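Local coordinates for protein ATP-dependent DNA helicase (Mycobacterium smegmatis, PDB 5V9X) that couples ATP hydrolysis to 3'-to-5' tracking along single-stranded DNA and unwinds RNA:DNA hybrids, at residues Leu643-Phe648 with Ala661-His666; Asn459-Leu464 with Ala493-Ser498; Arg353-Ser358 with Thr382-Leu387. All coordinates share one frame; numbering follows the deposited sequence.

In the fold
All three contacts belong to one chain and none touches another. Contact 3 reaches the DNA: a strand end with its following loop, and the loop after the neighbouring strand 378-381, bind a backbone phosphate in the second RecA-like domain, while the side chain of L385 lies about 11 Å from the bound AMP-PNP. Contact 2, in the part of the chain assigned to the Lhr winged helix domain, is about 34 Å from contact 3 between centres. Contact 1 lies in helices flanking edge strand 657-659 of the sheet that carries contact 3. Contacts 1 and 2 each come within about 12 Å of the DNA at their nearest atoms; their centres are about 52 Å apart.

Contact 1: Leu643-Phe648 with Ala661-His666; sequences LDRKAF and ATDNLH
F648, R645 and H666 interlock where the first turns of helices 645-653 and 661-676 face each other. The H666 ring stands edge-on over the F648 face in a T-shaped pair, with centroids 5.0 Å apart and planes at 73°; H666 CD2 sits above the middle of the phenyl ring. At the rim of that ring, F648 CZ meets L665 CG at 3.6 Å, and the methyl T662 CG2 approaches F648 CE2 at 3.8 Å. Whereas F648 lies at the edge of the imidazole, R645 comes over one of its faces. Its CG is anti to the backbone N (chi1 -168°) and the chain bends at chi2, carrying R645 CD to 3.6 Å from H666 CD2; the guanidinium passes above the face at a greater distance, the two planes 29° apart. From there R645 NH2 forms a salt bridge with D663 OD1 at 2.7 Å; the oxygen lies in the guanidinium plane but is approached from above the carboxylate plane. With D649 at NE, the group is gripped at two nitrogens, which limits its rotation. Helix 627-640 packs on F648 and L665, helix 433-448 also covers L665, and F657 of strand 657-659 touches T662 and L665 at the edge of the sheet.

Contact 2: Asn459-Leu464 with Ala493-Ser498; sequences NPLDVL and ATLPRS
N459 and L495 bring the two backbones closest, with CA atoms 5.8 Å apart, where each chain is a turn leading into a helix with a proline at its N-cap, P460 before helix 461-471 and P496 before helix 497-508. N459 takes a left-handed backbone conformation (phi 50°, psi 56°), and its side chain projects onto the other turn. There N459 CG lies 3.8 Å from L495 CA, the flat amide end reaching the backbone of L495 and the neighbourhood of T494 and P496. L495 answers with its isobutyl group, CG anti to the backbone N (chi1 179°), which runs back toward helix 461-471 and divides its branches between two leucines. L495 CD1 touches L461 CD2 at 3.8 Å and also lies near N459 CB, at 4.1 Å. The other branch, L495 CD2, meets L464 CD2 at 3.9 Å. L461 and L464, three residues apart on the helix, thus present one methyl each to the same side chain. On another side of helix 461-471, D462 forms salt bridges with R786 and K200. F500 and V486 also touch both L464 and L495, so that L495 packs from its turn into a cluster of helices 461-471, 479-488 and 497-508, consistent with the helical part of the winged helix domain assigned to this region of Lhr.

Contact 3: Arg353-Ser358 with Thr382-Leu387; sequences RAHHGS and TSSLEL. With nucleotides of chain B.
H355 and L385 cross at about a right angle, so that L385 CD2 comes down on one face of the imidazole, off-centre, 3.8 Å from the H355 ring centroid in a CH-pi contact. At the edge of the same ring, H355 ND1 and S384 OG share a hydrogen bond of 3.1 Å, while E368 holds H355 NE2; partners on both nitrogens should fix the ring's rotation. A weak backbone bond joins T382 N to H355 O at 3.3 Å. Strand 352-355 is the outermost strand of the second RecA-like sheet beside strand 378-381, and the loop at 382-387 has the sequence expected of helicase motif V in superfamily 2. Here the two loops bind the DNA strand. A chi1 of 59° points T382 OG1 at the phosphate, where it donates to OP1 of DT8 of chain B at 2.8 Å. G357 N donates to the same OP1 at 2.6 Å, so a hydroxyl and a backbone N-H together grip one phosphate oxygen. H356 packs its CB 3.4 Å from T382 OG1 but turns its ring away. S358 N bonds to H356 ND1 from a direction tilted out of the ring plane, and E304 takes H356 NE2. S383 OG passes 3.6 Å from C1' of DC7 of chain B, alongside the sugars.

Contact 1: Leu643-Phe648 with Ala661-His666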
loop_
_atom_site.group_PDB
_atom_site.type_symbol
_atom_site.label_atom_id
_atom_site.label_comp_id
_atom_site.label_asym_id
_atom_site.label_seq_id
_atom_site.Cartn_x
_atom_site.Cartn_y
_atom_site.Cartn_z
ATOM N N LEU A 643 -10.425 33.222 3.171
ATOM C CA LEU A 643 -11.712 33.387 2.512
ATOM C C LEU A 643 -12.728 33.936 3.499
ATOM O O LEU A 643 -12.803 33.469 4.641
ATOM C CB LEU A 643 -12.220 32.058 1.945
ATOM C CG LEU A 643 -11.360 31.333 0.912
ATOM C CD1 LEU A 643 -11.985 29.992 0.561
ATOM C CD2 LEU A 643 -11.179 32.183 -0.335
ATOM N N ASP A 644 -13.510 34.918 3.055
ATOM C CA ASP A 644 -14.695 35.303 3.802
ATOM C C ASP A 644 -15.601 34.088 3.963
ATOM O O ASP A 644 -15.545 33.135 3.182
ATOM C CB ASP A 644 -15.435 36.443 3.099
ATOM C CG ASP A 644 -15.799 36.111 1.658
ATOM O OD1 ASP A 644 -15.374 35.050 1.156
ATOM O OD2 ASP A 644 -16.513 36.918 1.026
ATOM N N ARG A 645 -16.440 34.121 5.000
ATOM C CA ARG A 645 -17.260 32.957 5.323
ATOM C C ARG A 645 -18.133 32.517 4.152
ATOM O O ARG A 645 -18.521 31.346 4.091
ATOM C CB ARG A 645 -18.124 33.250 6.552
ATOM C CG ARG A 645 -18.807 32.023 7.142
ATOM C CD ARG A 645 -17.798 30.962 7.560
ATOM N NE ARG A 645 -18.458 29.748 8.037
ATOM C CZ ARG A 645 -18.763 29.512 9.309
ATOM N NH1 ARG A 645 -18.464 30.405 10.242
ATOM N NH2 ARG A 645 -19.367 28.381 9.649
ATOM N N LYS A 646 -18.425 33.414 3.211
ATOM C CA LYS A 646 -19.233 33.061 2.048
ATOM C C LYS A 646 -18.473 32.110 1.133
ATOM O O LYS A 646 -18.858 30.945 0.993
ATOM C CB LYS A 646 -19.659 34.317 1.285
ATOM C CG LYS A 646 -20.346 35.371 2.146
ATOM C CD LYS A 646 -21.429 34.758 3.026
ATOM C CE LYS A 646 -21.070 34.871 4.504
ATOM N NZ LYS A 646 -21.935 34.017 5.363
ATOM N N ALA A 647 -17.394 32.595 0.507
ATOM C CA ALA A 647 -16.573 31.738 -0.346
ATOM C C ALA A 647 -16.092 30.502 0.399
ATOM O O ALA A 647 -15.928 29.433 -0.201
ATOM C CB ALA A 647 -15.380 32.525 -0.890
ATOM N N PHE A 648 -15.863 30.633 1.707
ATOM C CA PHE A 648 -15.496 29.484 2.526
ATOM C C PHE A 648 -16.595 28.427 2.510
ATOM O O PHE A 648 -16.331 27.241 2.280
ATOM C CB PHE A 648 -15.210 29.947 3.954
ATOM C CG PHE A 648 -14.535 28.916 4.808
ATOM C CD1 PHE A 648 -13.156 28.910 4.948
ATOM C CD2 PHE A 648 -15.277 27.959 5.484
ATOM C CE1 PHE A 648 -12.531 27.966 5.736
ATOM C CE2 PHE A 648 -14.657 27.013 6.272
ATOM C CZ PHE A 648 -13.283 27.016 6.399
ATOM N N ALA A 661 -18.589 20.260 9.954
ATOM C CA ALA A 661 -17.272 20.246 9.329
ATOM C C ALA A 661 -16.839 21.638 8.885
ATOM O O ALA A 661 -15.644 21.953 8.923
ATOM C CB ALA A 661 -17.266 19.277 8.148
ATOM N N THR A 662 -17.784 22.484 8.468
ATOM C CA THR A 662 -17.427 23.843 8.075
ATOM C C THR A 662 -17.045 24.688 9.286
ATOM O O THR A 662 -16.059 25.432 9.243
ATOM C CB THR A 662 -18.581 24.499 7.314
ATOM O OG1 THR A 662 -18.874 23.743 6.133
ATOM C CG2 THR A 662 -18.212 25.918 6.916
ATOM N N ASP A 663 -17.817 24.588 10.372
ATOM C CA ASP A 663 -17.516 25.366 11.571
ATOM C C ASP A 663 -16.136 25.027 12.119
ATOM O O ASP A 663 -15.362 25.924 12.475
ATOM C CB ASP A 663 -18.583 25.118 12.639
ATOM C CG ASP A 663 -19.888 25.833 12.343
ATOM O OD1 ASP A 663 -19.845 27.008 11.921
ATOM O OD2 ASP A 663 -20.957 25.216 12.538
ATOM N N ASN A 664 -15.807 23.737 12.186
ATOM C CA ASN A 664 -14.565 23.323 12.832
ATOM C C ASN A 664 -13.342 23.630 11.979
ATOM O O ASN A 664 -12.277 23.939 12.521
ATOM C CB ASN A 664 -14.622 21.834 13.160
ATOM C CG ASN A 664 -15.506 21.538 14.346
ATOM O OD1 ASN A 664 -15.061 21.591 15.491
ATOM N ND2 ASN A 664 -16.769 21.230 14.081
ATOM N N LEU A 665 -13.462 23.530 10.655
ATOM C CA LEU A 665 -12.345 23.902 9.792
ATOM C C LEU A 665 -12.069 25.396 9.877
ATOM O O LEU A 665 -10.914 25.820 10.009
ATOM C CB LEU A 665 -12.630 23.493 8.347
ATOM C CG LEU A 665 -11.587 23.978 7.338
ATOM C CD1 LEU A 665 -10.227 23.371 7.647
ATOM C CD2 LEU A 665 -12.017 23.656 5.918
ATOM N N HIS A 666 -13.124 26.210 9.798
ATOM C CA HIS A 666 -12.965 27.655 9.904
ATOM C C HIS A 666 -12.349 28.037 11.243
ATOM O O HIS A 666 -11.401 28.830 11.302
ATOM C CB HIS A 666 -14.317 28.344 9.718
ATOM C CG HIS A 666 -14.223 29.832 9.584
ATOM N ND1 HIS A 666 -13.925 30.658 10.646
ATOM C CD2 HIS A 666 -14.388 30.641 8.511
ATOM C CE1 HIS A 666 -13.907 31.912 10.232
ATOM N NE2 HIS A 666 -14.185 31.930 8.941
#

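Contact 2: Asn459-Leu464 with Ala493-Ser498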
loop_
_atom_site.group_PDB
_atom_site.type_symbol
_atom_site.label_atom_id
_atom_site.label_comp_id
_atom_site.label_asym_id
_atom_site.label_seq_id
_atom_site.Cartn_x
_atom_site.Cartn_y
_atom_site.Cartn_z
ATOM N N ASN A 459 16.401 -2.099 -9.043
ATOM C CA ASN A 459 17.426 -3.029 -8.583
ATOM C C ASN A 459 17.357 -3.350 -7.084
ATOM O O ASN A 459 18.343 -3.183 -6.366
ATOM C CB ASN A 459 18.807 -2.494 -8.939
ATOM C CG ASN A 459 18.942 -2.171 -10.416
ATOM O OD1 ASN A 459 18.243 -2.739 -11.253
ATOM N ND2 ASN A 459 19.846 -1.253 -10.743
ATOM N N PRO A 460 16.201 -3.832 -6.583
ATOM C CA PRO A 460 16.144 -4.231 -5.168
ATOM C C PRO A 460 16.824 -5.571 -4.935
ATOM O O PRO A 460 16.223 -6.630 -5.142
ATOM C CB PRO A 460 14.638 -4.292 -4.883
ATOM C CG PRO A 460 14.024 -4.613 -6.192
ATOM C CD PRO A 460 14.889 -3.974 -7.244
ATOM N N LEU A 461 18.082 -5.526 -4.482
ATOM C CA LEU A 461 18.926 -6.719 -4.478
ATOM C C LEU A 461 18.408 -7.805 -3.543
ATOM O O LEU A 461 18.630 -8.994 -3.804
ATOM C CB LEU A 461 20.357 -6.346 -4.095
ATOM C CG LEU A 461 21.093 -5.408 -5.050
ATOM C CD1 LEU A 461 22.534 -5.228 -4.601
ATOM C CD2 LEU A 461 21.029 -5.931 -6.477
ATOM N N ASP A 462 17.733 -7.433 -2.452
ATOM C CA ASP A 462 17.249 -8.450 -1.523
ATOM C C ASP A 462 16.161 -9.304 -2.162
ATOM O O ASP A 462 16.125 -10.523 -1.959
ATOM C CB ASP A 462 16.752 -7.802 -0.230
ATOM C CG ASP A 462 15.662 -6.769 -0.461
ATOM O OD1 ASP A 462 15.265 -6.551 -1.627
ATOM O OD2 ASP A 462 15.201 -6.171 0.535
ATOM N N VAL A 463 15.272 -8.683 -2.944
ATOM C CA VAL A 463 14.263 -9.442 -3.679
ATOM C C VAL A 463 14.929 -10.398 -4.660
ATOM O O VAL A 463 14.492 -11.544 -4.831
ATOM C CB VAL A 463 13.285 -8.486 -4.390
ATOM C CG1 VAL A 463 12.408 -9.244 -5.378
ATOM C CG2 VAL A 463 12.429 -7.750 -3.371
ATOM N N LEU A 464 15.999 -9.942 -5.317
ATOM C CA LEU A 464 16.750 -10.806 -6.223
ATOM C C LEU A 464 17.346 -11.997 -5.481
ATOM O O LEU A 464 17.230 -13.144 -5.928
ATOM C CB LEU A 464 17.849 -10.000 -6.915
ATOM C CG LEU A 464 18.916 -10.787 -7.683
ATOM C CD1 LEU A 464 18.313 -11.490 -8.887
ATOM C CD2 LEU A 464 20.062 -9.880 -8.106
ATOM N N ALA A 493 15.780 -3.857 -14.998
ATOM C CA ALA A 493 16.114 -3.601 -16.394
ATOM C C ALA A 493 17.489 -2.966 -16.564
ATOM O O ALA A 493 18.048 -3.016 -17.666
ATOM C CB ALA A 493 15.046 -2.709 -17.027
ATOM N N THR A 494 18.046 -2.364 -15.509
ATOM C CA THR A 494 19.368 -1.749 -15.572
ATOM C C THR A 494 20.339 -2.361 -14.567
ATOM O O THR A 494 21.355 -1.740 -14.242
ATOM C CB THR A 494 19.278 -0.238 -15.346
ATOM O OG1 THR A 494 18.983 0.021 -13.967
ATOM C CG2 THR A 494 18.194 0.377 -16.223
ATOM N N LEU A 495 20.048 -3.559 -14.073
ATOM C CA LEU A 495 20.875 -4.191 -13.051
ATOM C C LEU A 495 22.303 -4.384 -13.551
ATOM O O LEU A 495 22.512 -5.096 -14.547
ATOM C CB LEU A 495 20.273 -5.536 -12.648
ATOM C CG LEU A 495 21.028 -6.353 -11.595
ATOM C CD1 LEU A 495 21.136 -5.587 -10.286
ATOM C CD2 LEU A 495 20.351 -7.697 -11.375
ATOM N N PRO A 496 23.300 -3.770 -12.917
ATOM C CA PRO A 496 24.689 -4.026 -13.315
ATOM C C PRO A 496 25.067 -5.472 -13.032
ATOM O O PRO A 496 24.718 -6.031 -11.991
ATOM C CB PRO A 496 25.496 -3.051 -12.448
ATOM C CG PRO A 496 24.501 -2.038 -11.955
ATOM C CD PRO A 496 23.208 -2.778 -11.834
ATOM N N ARG A 497 25.784 -6.083 -13.981
ATOM C CA ARG A 497 26.245 -7.453 -13.782
ATOM C C ARG A 497 27.121 -7.570 -12.542
ATOM O O ARG A 497 27.165 -8.633 -11.911
ATOM C CB ARG A 497 27.001 -7.941 -15.020
ATOM C CG ARG A 497 27.403 -9.411 -14.972
ATOM C CD ARG A 497 26.195 -10.304 -14.725
ATOM N NE ARG A 497 26.516 -11.729 -14.801
ATOM C CZ ARG A 497 26.344 -12.477 -15.888
ATOM N NH1 ARG A 497 25.860 -11.935 -16.996
ATOM N NH2 ARG A 497 26.657 -13.765 -15.867
ATOM N N SER A 498 27.816 -6.489 -12.173
ATOM C CA SER A 498 28.612 -6.501 -10.950
ATOM C C SER A 498 27.729 -6.662 -9.718
ATOM O O SER A 498 28.055 -7.436 -8.811
ATOM C CB SER A 498 29.444 -5.222 -10.855
ATOM O OG SER A 498 28.613 -4.074 -10.847
#

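Contact 3: Arg353-Ser358 with Thr382-Leu387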
loop_
_atom_site.group_PDB
_atom_site.type_symbol
_atom_site.label_atom_id
_atom_site.label_comp_id
_atom_site.label_asym_id
_atom_site.label_seq_id
_atom_site.Cartn_x
_atom_site.Cartn_y
_atom_site.Cartn_z
ATOM N N ARG A 353 -19.772 -6.755 11.685
ATOM C CA ARG A 353 -18.789 -7.801 11.928
ATOM C C ARG A 353 -17.462 -7.388 11.306
ATOM O O ARG A 353 -17.422 -6.614 10.343
ATOM C CB ARG A 353 -19.248 -9.157 11.378
ATOM C CG ARG A 353 -20.124 -9.944 12.340
ATOM C CD ARG A 353 -20.240 -11.393 11.917
ATOM N NE ARG A 353 -21.139 -11.563 10.781
ATOM C CZ ARG A 353 -21.116 -12.611 9.966
ATOM N NH1 ARG A 353 -20.228 -13.579 10.155
ATOM N NH2 ARG A 353 -21.973 -12.690 8.957
ATOM N N ALA A 354 -16.378 -7.915 11.865
ATOM C CA ALA A 354 -15.035 -7.522 11.467
ATOM C C ALA A 354 -14.517 -8.378 10.317
ATOM O O ALA A 354 -14.871 -9.552 10.174
ATOM C CB ALA A 354 -14.077 -7.623 12.655
ATOM N N HIS A 355 -13.665 -7.770 9.492
ATOM C CA HIS A 355 -12.933 -8.482 8.451
ATOM C C HIS A 355 -11.539 -7.884 8.360
ATOM O O HIS A 355 -11.393 -6.701 8.041
ATOM C CB HIS A 355 -13.639 -8.394 7.093
ATOM C CG HIS A 355 -13.126 -9.373 6.083
ATOM N ND1 HIS A 355 -11.991 -9.148 5.334
ATOM C CD2 HIS A 355 -13.592 -10.586 5.701
ATOM C CE1 HIS A 355 -11.780 -10.178 4.534
ATOM N NE2 HIS A 355 -12.738 -11.065 4.737
ATOM N N HIS A 356 -10.523 -8.691 8.651
ATOM C CA HIS A 356 -9.130 -8.278 8.504
ATOM C C HIS A 356 -8.255 -9.526 8.571
ATOM O O HIS A 356 -8.746 -10.646 8.748
ATOM C CB HIS A 356 -8.729 -7.242 9.560
ATOM C CG HIS A 356 -8.970 -7.680 10.970
ATOM N ND1 HIS A 356 -8.104 -8.506 11.654
ATOM C CD2 HIS A 356 -9.975 -7.393 11.831
ATOM C CE1 HIS A 356 -8.566 -8.712 12.874
ATOM N NE2 HIS A 356 -9.701 -8.047 13.008
ATOM N N GLY A 357 -6.943 -9.315 8.435
ATOM C CA GLY A 357 -6.019 -10.430 8.305
ATOM C C GLY A 357 -5.988 -11.357 9.506
ATOM O O GLY A 357 -5.740 -12.557 9.358
ATOM N N SER A 358 -6.232 -10.826 10.703
ATOM C CA SER A 358 -6.175 -11.648 11.906
ATOM C C SER A 358 -7.477 -12.390 12.187
ATOM O O SER A 358 -7.512 -13.219 13.102
ATOM C CB SER A 358 -5.795 -10.788 13.112
ATOM O OG SER A 358 -4.456 -10.335 13.002
ATOM N N THR A 382 -10.340 -3.675 7.167
ATOM C CA THR A 382 -9.095 -3.002 6.833
ATOM C C THR A 382 -8.977 -2.943 5.308
ATOM O O THR A 382 -9.975 -3.065 4.593
ATOM C CB THR A 382 -7.913 -3.725 7.483
ATOM O OG1 THR A 382 -7.868 -5.082 7.022
ATOM C CG2 THR A 382 -8.041 -3.707 8.999
ATOM N N SER A 383 -7.757 -2.775 4.790
ATOM C CA SER A 383 -7.544 -2.826 3.347
ATOM C C SER A 383 -7.770 -4.217 2.766
ATOM O O SER A 383 -7.609 -4.393 1.553
ATOM C CB SER A 383 -6.132 -2.346 3.010
ATOM O OG SER A 383 -5.155 -3.117 3.688
ATOM N N SER A 384 -8.135 -5.198 3.597
ATOM C CA SER A 384 -8.440 -6.538 3.112
ATOM C C SER A 384 -9.623 -6.553 2.153
ATOM O O SER A 384 -9.764 -7.503 1.374
ATOM C CB SER A 384 -8.720 -7.460 4.298
ATOM O OG SER A 384 -9.809 -6.975 5.068
ATOM N N LEU A 385 -10.481 -5.532 2.198
ATOM C CA LEU A 385 -11.599 -5.400 1.271
ATOM C C LEU A 385 -11.487 -4.134 0.428
ATOM O O LEU A 385 -12.499 -3.644 -0.084
ATOM C CB LEU A 385 -12.930 -5.407 2.026
ATOM C CG LEU A 385 -13.243 -6.602 2.924
ATOM C CD1 LEU A 385 -14.656 -6.487 3.475
ATOM C CD2 LEU A 385 -13.065 -7.901 2.166
ATOM N N GLU A 386 -10.274 -3.595 0.273
ATOM C CA GLU A 386 -10.114 -2.316 -0.410
ATOM C C GLU A 386 -10.345 -2.436 -1.910
ATOM O O GLU A 386 -10.815 -1.481 -2.539
ATOM C CB GLU A 386 -8.719 -1.746 -0.132
ATOM C CG GLU A 386 -8.358 -0.523 -0.973
ATOM C CD GLU A 386 -7.009 0.073 -0.613
ATOM O OE1 GLU A 386 -6.643 0.052 0.581
ATOM O OE2 GLU A 386 -6.314 0.565 -1.528
ATOM N N LEU A 387 -10.048 -3.589 -2.497
ATOM C CA LEU A 387 -9.916 -3.706 -3.940
ATOM C C LEU A 387 -10.852 -4.761 -4.512
ATOM O O LEU A 387 -11.096 -5.799 -3.889
ATOM C CB LEU A 387 -8.471 -4.053 -4.317
ATOM C CG LEU A 387 -7.412 -3.066 -3.829
ATOM C CD1 LEU A 387 -6.040 -3.717 -3.831
ATOM C CD2 LEU A 387 -7.417 -1.822 -4.700
ATOM P P DT B 8 -4.663 -6.884 6.986
ATOM O OP1 DT B 8 -6.081 -7.290 7.059
ATOM O OP2 DT B 8 -3.707 -7.389 7.996
ATOM O "O5'" DT B 8 -4.092 -7.249 5.538
ATOM C "C5'" DT B 8 -4.646 -6.633 4.380
ATOM C "C4'" DT B 8 -3.707 -6.768 3.195
ATOM O "O4'" DT B 8 -2.564 -5.914 3.373
ATOM C "C3'" DT B 8 -3.128 -8.160 2.995
ATOM O "O3'" DT B 8 -3.919 -8.868 2.058
ATOM C "C2'" DT B 8 -1.704 -7.905 2.455
ATOM C "C1'" DT B 8 -1.535 -6.384 2.545
ATOM N N1 DT B 8 -0.230 -5.955 3.125
ATOM C C2 DT B 8 0.670 -5.285 2.329
ATOM O O2 DT B 8 0.457 -5.018 1.162
ATOM N N3 DT B 8 1.836 -4.934 2.955
ATOM C C4 DT B 8 2.186 -5.183 4.271
ATOM O O4 DT B 8 3.262 -4.826 4.742
ATOM C C5 DT B 8 1.197 -5.891 5.049
ATOM C C7 DT B 8 1.463 -6.216 6.488
ATOM C C6 DT B 8 0.052 -6.238 4.445
ATOM P P DC B 7 -2.265 -2.720 11.158
ATOM O OP1 DC B 7 -3.241 -2.937 12.247
ATOM O OP2 DC B 7 -0.853 -3.117 11.343
ATOM O "O5'" DC B 7 -2.822 -3.432 9.856
ATOM C "C5'" DC B 7 -3.870 -2.813 9.131
ATOM C "C4'" DC B 7 -3.760 -3.136 7.660
ATOM O "O4'" DC B 7 -2.683 -2.386 7.077
ATOM C "C3'" DC B 7 -3.439 -4.594 7.361
ATOM O "O3'" DC B 7 -4.628 -5.279 7.014
ATOM C "C2'" DC B 7 -2.453 -4.538 6.181
ATOM C "C1'" DC B 7 -2.291 -3.044 5.905
ATOM N N1 DC B 7 -0.892 -2.661 5.584
ATOM C C2 DC B 7 -0.561 -2.285 4.280
ATOM O O2 DC B 7 -1.449 -2.266 3.417
ATOM N N3 DC B 7 0.722 -1.946 3.999
ATOM C C4 DC B 7 1.645 -1.983 4.961
ATOM N N4 DC B 7 2.898 -1.641 4.638
ATOM C C5 DC B 7 1.326 -2.370 6.295
ATOM C C6 DC B 7 0.059 -2.699 6.560
#